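Local coordinates for protein alpha-amylase (Eisenia fetida, PDB 6M4K) that probably hydrolyses internal alpha-1,4-glucosidic linkages of starch-like polysaccharides, as a calcium- and chloride-dependent glycoside hydrolase of family 13, at residues A328-L333 against Y392-F397. Numbering follows the deposited sequence.
Sequences ATAFEL and YNMVRF
Met394 reaches across to both Leu333 and Ala330; the side chains meet by apolar contact, and all four touching residues are buried. Leu333 meets the root of the methionine, its CD1 lying 3.7 Å from Met394 CB while the two side chains run at a slant to each other. The same CD1 also meets a valine: Val395 CG2 sits against both methyls of the leucine, 4.0 Å from Leu333 CD1 and 4.1 Å from Leu333 CD2. Ala330, one turn earlier, is small enough to let Met394 CG rest 4.0 Å from its CB.

Beyond CG the methionine folds back, bent at chi2 (-54°) and chi3 (-58°), which brings Met394 CE to 3.6 Å from Ala330 O. The same methyl lies 3.6 Å above the plane of the Phe397 ring, displaced from the ring centre, within its own helix.

The segments are nearly parallel, at 16°, and their axes approach to 9.3 Å. Just past 392-397, His398 ND1 hydrogen-bonds Leu333 O, tying the helices together. Both are neighbouring outer helices of the TIM barrel: Thr329, Glu332 and Leu333 touch its last strand, 339-344, whereas Ala330, Met394 and Phe397 touch strand 492-496 of the C-terminal beta domain.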
ATOM      1  N   ALA A 328      -7.997   8.390  10.072  1.00 13.76           N
ATOM      2  CA  ALA A 328      -8.413   7.524   8.973  1.00 14.17           C
ATOM      3  C   ALA A 328      -7.753   6.154   9.068  1.00 14.44           C
ATOM      4  O   ALA A 328      -8.403   5.130   8.825  1.00 13.73           O
ATOM      5  CB  ALA A 328      -8.063   8.186   7.641  1.00 14.25           C
ATOM      6  N   THR A 329      -6.457   6.117   9.393  1.00 13.32           N
ATOM      7  CA  THR A 329      -5.749   4.843   9.498  1.00 13.29           C
ATOM      8  C   THR A 329      -6.271   4.028  10.672  1.00 14.55           C
ATOM      9  O   THR A 329      -6.438   2.806  10.561  1.00 13.87           O
ATOM     10  CB  THR A 329      -4.236   5.079   9.612  1.00 14.01           C
ATOM     11  OG1 THR A 329      -3.766   5.810   8.471  1.00 14.11           O
ATOM     12  CG2 THR A 329      -3.497   3.746   9.691  1.00 15.54           C
ATOM     13  N   ALA A 330      -6.551   4.680  11.802  1.00 13.80           N
ATOM     14  CA  ALA A 330      -7.095   3.953  12.943  1.00 14.26           C
ATOM     15  C   ALA A 330      -8.434   3.323  12.597  1.00 14.04           C
ATOM     16  O   ALA A 330      -8.692   2.164  12.935  1.00 14.32           O
ATOM     17  CB  ALA A 330      -7.241   4.885  14.147  1.00 15.57           C
ATOM     18  N   PHE A 331      -9.317   4.083  11.946  1.00 12.82           N
ATOM     19  CA  PHE A 331     -10.576   3.503  11.500  1.00 13.90           C
ATOM     20  C   PHE A 331     -10.338   2.297  10.598  1.00 14.65           C
ATOM     21  O   PHE A 331     -10.941   1.234  10.796  1.00 13.94           O
ATOM     22  CB  PHE A 331     -11.452   4.537  10.786  1.00 14.76           C
ATOM     23  CG  PHE A 331     -12.721   3.934  10.260  1.00 13.11           C
ATOM     24  CD1 PHE A 331     -13.796   3.728  11.106  1.00 15.03           C
ATOM     25  CD2 PHE A 331     -12.811   3.505   8.943  1.00 14.48           C
ATOM     26  CE1 PHE A 331     -14.952   3.136  10.646  1.00 14.30           C
ATOM     27  CE2 PHE A 331     -13.966   2.890   8.481  1.00 14.70           C
ATOM     28  CZ  PHE A 331     -15.037   2.714   9.331  1.00 14.85           C
ATOM     29  N   GLU A 332      -9.484   2.456   9.588  1.00 13.33           N
ATOM     30  CA  GLU A 332      -9.235   1.378   8.632  1.00 14.49           C
ATOM     31  C   GLU A 332      -8.729   0.116   9.326  1.00 13.71           C
ATOM     32  O   GLU A 332      -9.112  -1.001   8.955  1.00 13.22           O
ATOM     33  CB  GLU A 332      -8.237   1.881   7.593  1.00 16.22           C
ATOM     34  CG  GLU A 332      -7.523   0.824   6.795  1.00 16.08           C
ATOM     35  CD  GLU A 332      -6.404   1.440   6.008  1.00 13.62           C
ATOM     36  OE1 GLU A 332      -6.634   1.744   4.838  1.00 14.87           O
ATOM     37  OE2 GLU A 332      -5.305   1.645   6.590  1.00 15.28           O
ATOM     38  N   LEU A 333      -7.884   0.275  10.345  1.00 12.79           N
ATOM     39  CA  LEU A 333      -7.297  -0.858  11.054  1.00 13.12           C
ATOM     40  C   LEU A 333      -8.285  -1.491  12.019  1.00 14.41           C
ATOM     41  O   LEU A 333      -8.207  -2.697  12.268  1.00 13.62           O
ATOM     42  CB  LEU A 333      -6.045  -0.405  11.808  1.00 13.91           C
ATOM     43  CG  LEU A 333      -4.815  -0.234  10.906  1.00 12.30           C
ATOM     44  CD1 LEU A 333      -3.727   0.532  11.630  1.00 14.46           C
ATOM     45  CD2 LEU A 333      -4.290  -1.602  10.464  1.00 14.59           C
ATOM     46  N   TYR A 392       1.185   1.484  14.996  1.00 14.15           N
ATOM     47  CA  TYR A 392       1.514   0.120  15.402  1.00 13.82           C
ATOM     48  C   TYR A 392       0.625  -0.381  16.529  1.00 16.47           C
ATOM     49  O   TYR A 392       0.337  -1.580  16.588  1.00 13.98           O
ATOM     50  CB  TYR A 392       3.011  -0.094  15.650  1.00 15.36           C
ATOM     51  CG  TYR A 392       3.637   0.601  16.846  1.00 15.91           C
ATOM     52  CD1 TYR A 392       3.346   0.213  18.146  1.00 16.24           C
ATOM     53  CD2 TYR A 392       4.571   1.609  16.659  1.00 15.32           C
ATOM     54  CE1 TYR A 392       3.945   0.838  19.232  1.00 17.63           C
ATOM     55  CE2 TYR A 392       5.192   2.225  17.733  1.00 16.28           C
ATOM     56  CZ  TYR A 392       4.864   1.848  19.010  1.00 17.57           C
ATOM     57  OH  TYR A 392       5.477   2.482  20.082  1.00 20.58           O
ATOM     58  N   ASN A 393       0.138   0.505  17.405  1.00 13.97           N
ATOM     59  CA  ASN A 393      -0.795   0.037  18.423  1.00 15.21           C
ATOM     60  C   ASN A 393      -2.165  -0.271  17.834  1.00 13.39           C
ATOM     61  O   ASN A 393      -2.885  -1.124  18.360  1.00 13.71           O
ATOM     62  CB  ASN A 393      -0.883   1.029  19.582  1.00 15.11           C
ATOM     63  CG  ASN A 393       0.153   0.748  20.651  1.00 18.10           C
ATOM     64  OD1 ASN A 393       0.961  -0.173  20.514  1.00 18.32           O
ATOM     65  ND2 ASN A 393       0.130   1.530  21.728  1.00 18.24           N
ATOM     66  N   MET A 394      -2.538   0.394  16.737  1.00 14.05           N
ATOM     67  CA  MET A 394      -3.756   0.011  16.042  1.00 12.27           C
ATOM     68  C   MET A 394      -3.563  -1.236  15.188  1.00 13.52           C
ATOM     69  O   MET A 394      -4.543  -1.941  14.928  1.00 13.66           O
ATOM     70  CB  MET A 394      -4.332   1.170  15.226  1.00 15.47           C
ATOM     71  CG  MET A 394      -5.015   2.239  16.086  1.00 16.30           C
ATOM     72  SD  MET A 394      -6.290   1.596  17.188  1.00 15.96           S
ATOM     73  CE  MET A 394      -7.397   0.801  16.018  1.00 16.33           C
ATOM     74  N   VAL A 395      -2.333  -1.534  14.766  1.00 13.36           N
ATOM     75  CA  VAL A 395      -2.067  -2.842  14.175  1.00 13.75           C
ATOM     76  C   VAL A 395      -2.246  -3.937  15.215  1.00 14.22           C
ATOM     77  O   VAL A 395      -2.865  -4.973  14.941  1.00 13.76           O
ATOM     78  CB  VAL A 395      -0.673  -2.857  13.530  1.00 13.37           C
ATOM     79  CG1 VAL A 395      -0.215  -4.283  13.181  1.00 14.51           C
ATOM     80  CG2 VAL A 395      -0.660  -1.944  12.301  1.00 14.31           C
ATOM     81  N   ARG A 396      -1.744  -3.714  16.431  1.00 14.00           N
ATOM     82  CA  ARG A 396      -1.997  -4.659  17.514  1.00 15.08           C
ATOM     83  C   ARG A 396      -3.491  -4.800  17.791  1.00 14.47           C
ATOM     84  O   ARG A 396      -3.987  -5.920  17.948  1.00 14.77           O
ATOM     85  CB  ARG A 396      -1.206  -4.268  18.769  1.00 14.83           C
ATOM     86  CG  ARG A 396      -1.377  -5.259  19.921  1.00 16.11           C
ATOM     87  CD  ARG A 396      -0.366  -5.018  21.024  1.00 18.50           C
ATOM     88  NE  ARG A 396      -0.575  -3.704  21.625  1.00 17.61           N
ATOM     89  CZ  ARG A 396       0.114  -3.227  22.655  1.00 22.47           C
ATOM     90  NH1 ARG A 396       1.076  -3.954  23.209  1.00 24.79           N
ATOM     91  NH2 ARG A 396      -0.169  -2.018  23.130  1.00 20.50           N
ATOM     92  N   PHE A 397      -4.229  -3.680  17.833  1.00 13.36           N
ATOM     93  CA  PHE A 397      -5.683  -3.734  17.982  1.00 14.09           C
ATOM     94  C   PHE A 397      -6.293  -4.602  16.891  1.00 13.60           C
ATOM     95  O   PHE A 397      -7.092  -5.500  17.165  1.00 14.00           O
ATOM     96  CB  PHE A 397      -6.243  -2.304  17.906  1.00 14.28           C
ATOM     97  CG  PHE A 397      -7.749  -2.189  18.080  1.00 14.42           C
ATOM     98  CD1 PHE A 397      -8.620  -2.552  17.061  1.00 14.36           C
ATOM     99  CD2 PHE A 397      -8.286  -1.626  19.238  1.00 14.93           C
ATOM    100  CE1 PHE A 397      -9.983  -2.412  17.211  1.00 14.61           C
ATOM    101  CE2 PHE A 397      -9.652  -1.476  19.399  1.00 15.09           C
ATOM    102  CZ  PHE A 397     -10.508  -1.874  18.392  1.00 15.08           C
TER